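Local coordinates for protein Glucanase/chitosanase (Paenibacillus fukuinensis, PDB 4ZZ5) that binds chitosan as a family 32 carbohydrate-binding module, one domain of a longer enzyme that probably hydrolyses chitosan and beta-glucan, at residues 18-21 with 25-28; 28-33 with 48-53; 63-68 with 116-121. All blocks are in the same frame, centred on the assembly; numbering follows the deposited sequence.

Contact 1 of 3, residues 18-21 with 25-28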
loop_
_atom_site.group_PDB
_atom_site.type_symbol
_atom_site.label_atom_id
_atom_site.label_comp_id
_atom_site.label_asym_id
_atom_site.label_seq_id
_atom_site.Cartn_x
_atom_site.Cartn_y
_atom_site.Cartn_z
ATOM N N SER A 18 8.046 -1.130 -5.456
ATOM C CA SER A 18 9.078 -2.059 -5.823
ATOM C C SER A 18 9.230 -2.267 -7.317
ATOM O O SER A 18 10.363 -2.361 -7.863
ATOM C CB SER A 18 8.766 -3.428 -5.242
ATOM O OG SER A 18 7.402 -3.811 -5.529
ATOM N N SER A 19 8.146 -2.220 -8.048
ATOM C CA SER A 19 8.110 -2.432 -9.507
ATOM C C SER A 19 6.818 -1.889 -10.000
ATOM O O SER A 19 5.867 -1.649 -9.262
ATOM C CB SER A 19 8.243 -3.876 -9.866
ATOM O OG SER A 19 7.180 -4.644 -9.462
ATOM N N ILE A 20 6.733 -1.750 -11.324
ATOM C CA ILE A 20 5.490 -1.396 -12.055
ATOM C C ILE A 20 5.340 -2.317 -13.244
ATOM O O ILE A 20 6.300 -2.812 -13.837
ATOM C CB ILE A 20 5.443 0.013 -12.481
ATOM C CG1 ILE A 20 6.347 0.311 -13.674
ATOM C CG2 ILE A 20 5.596 0.967 -11.303
ATOM C CD1 ILE A 20 6.193 1.703 -14.232
ATOM N N GLU A 21 4.101 -2.587 -13.586
ATOM C CA GLU A 21 3.825 -3.504 -14.715
ATOM C C GLU A 21 4.086 -2.803 -16.004
ATOM O O GLU A 21 4.648 -3.514 -16.917
ATOM C CB GLU A 21 2.367 -3.852 -14.637
ATOM C CG GLU A 21 1.768 -4.794 -15.737
ATOM C CD GLU A 21 0.206 -4.946 -15.504
ATOM O OE1 GLU A 21 -0.495 -3.957 -15.384
ATOM O OE2 GLU A 21 -0.346 -6.025 -15.520
ATOM N N HIS A 25 0.700 2.467 -14.789
ATOM C CA HIS A 25 0.418 1.684 -13.592
ATOM C C HIS A 25 1.365 2.027 -12.420
ATOM O O HIS A 25 1.650 1.099 -11.614
ATOM C CB HIS A 25 0.331 0.225 -13.881
ATOM C CG HIS A 25 -0.951 -0.247 -14.503
ATOM N ND1 HIS A 25 -2.157 0.307 -14.418
ATOM C CD2 HIS A 25 -1.154 -1.417 -15.198
ATOM C CE1 HIS A 25 -3.098 -0.420 -15.065
ATOM N NE2 HIS A 25 -2.484 -1.449 -15.529
ATOM N N GLU A 26 1.856 3.240 -12.350
ATOM C CA GLU A 26 2.764 3.628 -11.294
ATOM C C GLU A 26 2.036 3.810 -9.949
ATOM O O GLU A 26 0.794 3.833 -9.847
ATOM C CB GLU A 26 3.398 4.936 -11.628
ATOM C CG GLU A 26 4.124 4.968 -12.994
ATOM C CD GLU A 26 3.236 5.290 -14.177
ATOM O OE1 GLU A 26 2.044 5.488 -14.042
ATOM O OE2 GLU A 26 3.878 5.366 -15.306
ATOM N N GLY A 27 2.863 3.929 -8.886
ATOM C CA GLY A 27 2.309 4.072 -7.514
ATOM C C GLY A 27 1.406 5.223 -7.311
ATOM O O GLY A 27 0.460 5.164 -6.567
ATOM N N ASP A 28 1.602 6.323 -8.076
ATOM C CA ASP A 28 0.769 7.457 -7.888
ATOM C C ASP A 28 -0.706 7.178 -8.242
ATOM O O ASP A 28 -1.605 7.842 -7.789
ATOM C CB ASP A 28 1.294 8.664 -8.723
ATOM C CG ASP A 28 1.442 8.324 -10.193
ATOM O OD1 ASP A 28 2.451 7.722 -10.500
ATOM O OD2 ASP A 28 0.576 8.725 -10.956
#

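Contact 2 of 3, residues 28-33 with 48-53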
loop_
_atom_site.group_PDB
_atom_site.type_symbol
_atom_site.label_atom_id
_atom_site.label_comp_id
_atom_site.label_asym_id
_atom_site.label_seq_id
_atom_site.Cartn_x
_atom_site.Cartn_y
_atom_site.Cartn_z
ATOM N N ASP A 28 1.602 6.323 -8.076
ATOM C CA ASP A 28 0.769 7.457 -7.888
ATOM C C ASP A 28 -0.706 7.178 -8.242
ATOM O O ASP A 28 -1.605 7.842 -7.789
ATOM C CB ASP A 28 1.294 8.664 -8.723
ATOM C CG ASP A 28 1.442 8.324 -10.193
ATOM O OD1 ASP A 28 2.451 7.722 -10.500
ATOM O OD2 ASP A 28 0.576 8.725 -10.956
ATOM N N LYS A 29 -0.898 6.165 -9.079
ATOM C CA LYS A 29 -2.277 5.750 -9.447
ATOM C C LYS A 29 -3.066 5.148 -8.288
ATOM O O LYS A 29 -4.270 5.007 -8.351
ATOM C CB LYS A 29 -2.255 4.846 -10.649
ATOM C CG LYS A 29 -1.569 5.516 -11.904
ATOM C CD LYS A 29 -2.008 6.856 -12.382
ATOM C CE LYS A 29 -1.129 7.196 -13.632
ATOM N NZ LYS A 29 0.315 7.605 -13.579
ATOM N N ALA A 30 -2.353 4.723 -7.227
ATOM C CA ALA A 30 -3.016 4.186 -6.063
ATOM C C ALA A 30 -3.471 5.270 -5.081
ATOM O O ALA A 30 -4.155 4.912 -4.095
ATOM C CB ALA A 30 -2.153 3.157 -5.378
ATOM N N VAL A 31 -3.070 6.509 -5.263
ATOM C CA VAL A 31 -3.338 7.552 -4.287
ATOM C C VAL A 31 -3.949 8.773 -4.958
ATOM O O VAL A 31 -3.874 9.908 -4.440
ATOM C CB VAL A 31 -2.116 7.956 -3.432
ATOM C CG1 VAL A 31 -1.627 6.783 -2.642
ATOM C CG2 VAL A 31 -1.058 8.533 -4.298
ATOM N N ASP A 32 -4.611 8.580 -6.090
ATOM C CA ASP A 32 -5.196 9.703 -6.842
ATOM C C ASP A 32 -6.658 9.813 -6.555
ATOM O O ASP A 32 -7.335 10.748 -7.180
ATOM C CB ASP A 32 -4.958 9.569 -8.357
ATOM C CG ASP A 32 -5.451 8.266 -8.956
ATOM O OD1 ASP A 32 -6.166 7.485 -8.354
ATOM O OD2 ASP A 32 -5.122 8.134 -10.208
ATOM N N GLY A 33 -7.309 9.022 -5.793
ATOM C CA GLY A 33 -8.709 9.107 -5.527
ATOM C C GLY A 33 -9.571 8.589 -6.602
ATOM O O GLY A 33 -10.833 8.782 -6.548
ATOM N N GLN A 48 6.222 -7.693 -3.407
ATOM C CA GLN A 48 6.137 -6.401 -3.982
ATOM C C GLN A 48 5.584 -5.442 -2.964
ATOM O O GLN A 48 4.982 -5.858 -1.970
ATOM C CB GLN A 48 5.216 -6.426 -5.243
ATOM C CG GLN A 48 5.616 -7.398 -6.293
ATOM C CD GLN A 48 6.836 -7.017 -7.086
ATOM O OE1 GLN A 48 7.310 -5.902 -7.110
ATOM N NE2 GLN A 48 7.303 -7.947 -7.919
ATOM N N TRP A 49 5.774 -4.158 -3.180
ATOM C CA TRP A 49 5.374 -3.159 -2.207
ATOM C C TRP A 49 5.121 -1.835 -2.815
ATOM O O TRP A 49 5.619 -1.489 -3.893
ATOM C CB TRP A 49 6.393 -3.112 -1.051
ATOM C CG TRP A 49 7.811 -2.837 -1.452
ATOM C CD1 TRP A 49 8.792 -3.758 -1.478
ATOM C CD2 TRP A 49 8.418 -1.555 -1.845
ATOM N NE1 TRP A 49 9.970 -3.145 -1.905
ATOM C CE2 TRP A 49 9.752 -1.853 -2.162
ATOM C CE3 TRP A 49 7.935 -0.279 -1.961
ATOM C CZ2 TRP A 49 10.618 -0.809 -2.613
ATOM C CZ3 TRP A 49 8.818 0.735 -2.426
ATOM C CH2 TRP A 49 10.118 0.415 -2.726
ATOM N N ILE A 50 4.321 -1.048 -2.072
ATOM C CA ILE A 50 4.087 0.340 -2.388
ATOM C C ILE A 50 4.129 1.092 -1.074
ATOM O O ILE A 50 3.508 0.632 -0.083
ATOM C CB ILE A 50 2.736 0.564 -3.112
ATOM C CG1 ILE A 50 2.438 2.033 -3.291
ATOM C CG2 ILE A 50 1.563 -0.117 -2.439
ATOM C CD1 ILE A 50 1.355 2.274 -4.319
ATOM N N TYR A 51 4.809 2.216 -1.012
ATOM C CA TYR A 51 4.731 3.081 0.191
ATOM C C TYR A 51 4.329 4.460 -0.173
ATOM O O TYR A 51 4.557 4.948 -1.335
ATOM C CB TYR A 51 5.993 3.034 1.059
ATOM C CG TYR A 51 7.259 3.664 0.566
ATOM C CD1 TYR A 51 7.352 5.050 0.529
ATOM C CD2 TYR A 51 8.340 2.914 0.270
ATOM C CE1 TYR A 51 8.643 5.586 0.103
ATOM C CE2 TYR A 51 9.556 3.448 -0.124
ATOM C CZ TYR A 51 9.621 4.785 -0.207
ATOM O OH TYR A 51 10.861 5.363 -0.628
ATOM N N ILE A 52 3.760 5.149 0.787
ATOM C CA ILE A 52 3.310 6.540 0.725
ATOM C C ILE A 52 4.102 7.348 1.695
ATOM O O ILE A 52 4.267 6.917 2.875
ATOM C CB ILE A 52 1.875 6.634 1.088
ATOM C CG1 ILE A 52 0.994 5.704 0.225
ATOM C CG2 ILE A 52 1.400 8.097 1.041
ATOM C CD1 ILE A 52 -0.386 5.464 0.793
ATOM N N ASN A 53 4.684 8.453 1.290
ATOM C CA ASN A 53 5.258 9.457 2.178
ATOM C C ASN A 53 4.221 10.394 2.614
ATOM O O ASN A 53 3.697 11.214 1.823
ATOM C CB ASN A 53 6.351 10.178 1.381
ATOM C CG ASN A 53 7.113 11.150 2.291
ATOM O OD1 ASN A 53 6.657 11.486 3.398
ATOM N ND2 ASN A 53 8.297 11.538 1.860
#

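Contact 3 of 3, residues 63-68 with 116-121. With SO4 (sulfate ion), chain C.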
loop_
_atom_site.group_PDB
_atom_site.type_symbol
_atom_site.label_atom_id
_atom_site.label_comp_id
_atom_site.label_asym_id
_atom_site.label_seq_id
_atom_site.Cartn_x
_atom_site.Cartn_y
_atom_site.Cartn_z
ATOM N N VAL A 63 -6.315 1.724 7.394
ATOM C CA VAL A 63 -5.958 1.683 5.969
ATOM C C VAL A 63 -7.092 1.083 5.219
ATOM O O VAL A 63 -7.635 0.021 5.661
ATOM C CB VAL A 63 -4.623 0.934 5.782
ATOM C CG1 VAL A 63 -4.393 0.570 4.279
ATOM C CG2 VAL A 63 -3.515 1.763 6.279
ATOM N N LYS A 64 -7.491 1.635 4.087
ATOM C CA LYS A 64 -8.408 0.974 3.201
ATOM C C LYS A 64 -7.741 0.684 1.908
ATOM O O LYS A 64 -7.198 1.572 1.253
ATOM C CB LYS A 64 -9.683 1.799 2.987
ATOM C CG LYS A 64 -10.756 1.120 2.165
ATOM C CD LYS A 64 -11.945 2.072 1.908
ATOM C CE LYS A 64 -13.305 1.461 2.177
ATOM N NZ LYS A 64 -14.118 2.451 2.950
ATOM N N LEU A 65 -7.752 -0.582 1.495
ATOM C CA LEU A 65 -7.208 -1.016 0.206
ATOM C C LEU A 65 -8.311 -1.331 -0.745
ATOM O O LEU A 65 -9.284 -2.023 -0.303
ATOM C CB LEU A 65 -6.321 -2.235 0.389
ATOM C CG LEU A 65 -5.157 -2.030 1.358
ATOM C CD1 LEU A 65 -4.315 -3.316 1.430
ATOM C CD2 LEU A 65 -4.254 -0.811 0.999
ATOM N N ASN A 66 -8.227 -0.955 -1.980
ATOM C CA ASN A 66 -9.193 -1.363 -3.006
ATOM C C ASN A 66 -8.393 -2.133 -4.051
ATOM O O ASN A 66 -7.690 -1.517 -4.884
ATOM C CB ASN A 66 -9.909 -0.178 -3.617
ATOM C CG ASN A 66 -10.835 -0.586 -4.747
ATOM O OD1 ASN A 66 -10.973 -1.688 -5.072
ATOM N ND2 ASN A 66 -11.464 0.435 -5.387
ATOM N N TRP A 67 -8.419 -3.455 -3.956
ATOM C CA TRP A 67 -7.646 -4.315 -4.789
ATOM C C TRP A 67 -8.215 -4.528 -6.146
ATOM O O TRP A 67 -9.453 -4.672 -6.272
ATOM C CB TRP A 67 -7.418 -5.683 -4.206
ATOM C CG TRP A 67 -6.645 -5.735 -2.906
ATOM C CD1 TRP A 67 -7.139 -5.810 -1.664
ATOM C CD2 TRP A 67 -5.201 -5.831 -2.787
ATOM N NE1 TRP A 67 -6.094 -5.940 -0.743
ATOM C CE2 TRP A 67 -4.915 -5.946 -1.446
ATOM C CE3 TRP A 67 -4.168 -5.822 -3.718
ATOM C CZ2 TRP A 67 -3.610 -6.026 -0.960
ATOM C CZ3 TRP A 67 -2.912 -5.873 -3.221
ATOM C CH2 TRP A 67 -2.626 -5.979 -1.910
ATOM N N GLU A 68 -7.414 -4.624 -7.189
ATOM C CA GLU A 68 -7.808 -5.177 -8.499
ATOM C C GLU A 68 -7.810 -6.683 -8.319
ATOM O O GLU A 68 -7.526 -7.288 -7.299
ATOM C CB GLU A 68 -6.836 -4.653 -9.547
ATOM C CG GLU A 68 -7.213 -4.937 -10.987
ATOM C CD GLU A 68 -6.494 -6.111 -11.536
ATOM O OE1 GLU A 68 -5.499 -6.638 -11.005
ATOM O OE2 GLU A 68 -6.993 -6.550 -12.665
ATOM N N VAL A 116 3.791 4.813 5.119
ATOM C CA VAL A 116 3.009 3.628 5.261
ATOM C C VAL A 116 3.275 2.770 4.063
ATOM O O VAL A 116 3.186 3.267 2.897
ATOM C CB VAL A 116 1.546 3.921 5.388
ATOM C CG1 VAL A 116 0.747 2.673 5.759
ATOM C CG2 VAL A 116 1.212 5.057 6.324
ATOM N N ARG A 117 3.504 1.475 4.222
ATOM C CA ARG A 117 3.853 0.513 3.139
ATOM C C ARG A 117 2.846 -0.636 3.175
ATOM O O ARG A 117 2.500 -1.158 4.268
ATOM C CB ARG A 117 5.265 0.004 3.312
ATOM C CG ARG A 117 5.772 -0.858 2.157
ATOM C CD ARG A 117 7.261 -1.023 2.128
ATOM N NE ARG A 117 7.763 -2.032 3.078
ATOM C CZ ARG A 117 8.849 -2.758 2.941
ATOM N NH1 ARG A 117 9.664 -2.547 1.906
ATOM N NH2 ARG A 117 9.174 -3.663 3.847
ATOM N N VAL A 118 2.377 -1.036 1.999
ATOM C CA VAL A 118 1.781 -2.409 1.778
ATOM C C VAL A 118 2.888 -3.270 1.291
ATOM O O VAL A 118 3.467 -2.947 0.229
ATOM C CB VAL A 118 0.627 -2.328 0.780
ATOM C CG1 VAL A 118 0.114 -3.766 0.485
ATOM C CG2 VAL A 118 -0.515 -1.459 1.284
ATOM N N TYR A 119 3.188 -4.324 2.012
ATOM C CA TYR A 119 4.228 -5.286 1.639
ATOM C C TYR A 119 3.523 -6.604 1.372
ATOM O O TYR A 119 3.030 -7.239 2.290
ATOM C CB TYR A 119 5.249 -5.348 2.788
ATOM C CG TYR A 119 6.430 -6.188 2.461
ATOM C CD1 TYR A 119 7.497 -5.748 1.668
ATOM C CD2 TYR A 119 6.534 -7.462 2.956
ATOM C CE1 TYR A 119 8.593 -6.546 1.363
ATOM C CE2 TYR A 119 7.644 -8.254 2.633
ATOM C CZ TYR A 119 8.619 -7.802 1.846
ATOM O OH TYR A 119 9.652 -8.701 1.603
ATOM N N ALA A 120 3.418 -6.940 0.116
ATOM C CA ALA A 120 2.580 -8.032 -0.371
ATOM C C ALA A 120 3.468 -9.230 -0.691
ATOM O O ALA A 120 4.469 -9.163 -1.406
ATOM C CB ALA A 120 1.853 -7.599 -1.597
ATOM N N THR A 121 3.078 -10.376 -0.167
ATOM C CA THR A 121 4.002 -11.561 -0.190
ATOM C C THR A 121 3.354 -12.800 -0.745
ATOM O O THR A 121 4.176 -13.652 -1.225
ATOM C CB THR A 121 4.531 -11.861 1.216
ATOM O OG1 THR A 121 3.482 -12.050 2.151
ATOM C CG2 THR A 121 5.408 -10.715 1.709
HETATM S S SO4 C . 12.539 -5.099 2.577
HETATM O O1 SO4 C . 12.007 -4.106 1.585
HETATM O O2 SO4 C . 12.918 -6.359 1.886
HETATM O O3 SO4 C . 13.738 -4.386 3.136
HETATM O O4 SO4 C . 11.513 -5.454 3.609
#

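Contact 1 of 3, residues 18-21 with 25-28
Ile20 leans its CG2 methyl on the backbone where His25 passes into Glu26, 3.9 Å from Glu26 CA, while its CB and CG2 both lie about 4.0 Å from His25 O. Its other arm reaches past this point: CG1 is wedged between the backbone N and the carbonyl carbon (chi1 75°), which turns CD1 along Glu26 and brings it 4.1 Å from Glu26 CG. The two side chains cross at a slant, so the isoleucine grazes only the aliphatic root of the glutamate. The Glu26 carboxylate is occupied elsewhere, with OE1 in a salt bridge to Lys29 and OE2 on the amide of Gly24. The two chain segments belong to one long loop that leaves strand 15-17 in one sheet of the beta-sandwich and enters strand 39-40 in the other, in a domain of the F5/8 type C family. Family 32 modules commonly bind sugar through loops at one end of such a sandwich. Both legs are tied to the same edge strand, since Glu21 and His25 each make a backbone hydrogen bond with Ala40 and rest their side chains on it. Glu21 and His25 run side by side in the same direction, with the carboxylate plane 33° from the imidazole plane. With CG opposite the backbone N (chi1 179°) and the rest of the chain extended, Glu21 keeps alongside the histidine. The exact placing of its OE1 against the ring is doubtful, and OE1 and NE2 are poorly aligned for a hydrogen bond. The glutamate is held instead through OE2 by the hydroxyl of Tyr43, and a 1,2-ethanediol, probably from the crystallisation liquor, lies about 3 Å from its side chain.

Contact 2 of 3, residues 28-33 with 48-53
Ile50 and Ile52, alternate residues of strand 48-53, point toward the 28-33 turn and meet Ala30 and Val31 in turn. Where this part of the strand begins, Gln48 OE1 accepts hydrogen bonds from Ser18 and Ser19, while Trp49 and Tyr51 form the row on the other face of the sheet, the Tyr51 ring meeting that of Trp90. Ile50 brings in the first apolar bump: with CG1 opposite the backbone N (chi1 173°) the chain stretches out, and its CD1 stops 3.8 Å from the CB of Ala30. The alternation is that of a beta-sandwich, here of the F5/8 type C family, with one row of side chains facing the core and the other facing out. The short 3-10 turn lies beside strand 130-137, where Ala30 pairs by backbone with Phe134, whose side chain touches both isoleucines. Ile52 makes the second contact, tip to tip with Val31: Val31 CG1 lies 3.9 Å from Ile52 CD1 and 4.0 Å from Ile52 CG1. For this the isoleucine carries CG1 opposite its carbonyl carbon (chi1 -54°). Within the turn, Val31 N donates to Asp28 O at 3.2 Å. On the side of the turn away from the strand, Lys29 NZ makes a salt bridge to Asp28 OD2 at 2.9 Å, meeting the oxygen on its syn side.

Contact 3 of 3, residues 63-68 with 116-121
Leu65 and Val118 meet tip to tip between the two sheets of the beta-sandwich, Leu65 CD2 lying 3.8 Å from Val118 CG2. Strands 63-67 and 116-121 belong to opposite sheets of this F5/8 type C domain; their axes pass 10.4 Å apart and cross at -46°, so the interface is made by inward side chains alone. Val118 is the central bump. Its two methyls diverge, CG2 to Leu65 and CG1, opposite the backbone N, toward the indole of Trp67, where it comes 4.3 Å from Trp67 CH2. The indole swings its six-membered ring in toward the opposing strand, while its NE1 is hydrogen-bonded to Asp104 on the neighbouring strand of its own sheet. At the other end Val63 and Val116 touch more loosely, Val63 CG2 to Val116 CG1 at 4.4 Å. Ile77 packs against Val118 from the next strand, and Phe134 against Leu65.

Arg117 faces the opposite way, out of the sandwich. Its chain runs straight from the backbone and bends at chi3 (80°); Tyr119 CD1 lies 3.4 Å above the guanidinium plane, offset toward the rim. Trp49 and Trp90 add cation-pi contacts, and Gln78 takes a hydrogen bond from NH2. A methionine in its place would probably leave the Trp49 and Trp90 rings and the sulfate without their positive partner, and Gln78 OE1 without its donor. The sulfate, probably from the crystallisation liquor, is gripped at the guanidinium edge by two nearly straight bonds, NH2 to O4 at 3.0 Å and NH1 to O1 at 2.8 Å (N-H...O 179°).

In the fold
The three contacts run from the loop end of the sandwich into its core. Contacts 1 and 2 share Asp28 and have centres 8 Å apart; Gly27 O packs on Ile50 CD1 at 3.8 Å. Contact 2 joins contact 3, their centres 9 Å apart, because strands 48-54 and 115-123 are neighbours in one sheet: Ile52 N lies 2.9 Å from Val116 O and Gln48 O lies 2.8 Å from Ala120 N, both probable hydrogen bonds. Contacts 1 and 3 do not touch, their nearest atoms being about 7 Å apart. The ethanediol beside contact 1 and the sulfate on the outer sheet face beside contact 3 mark different places; neither is established as the chitosan site.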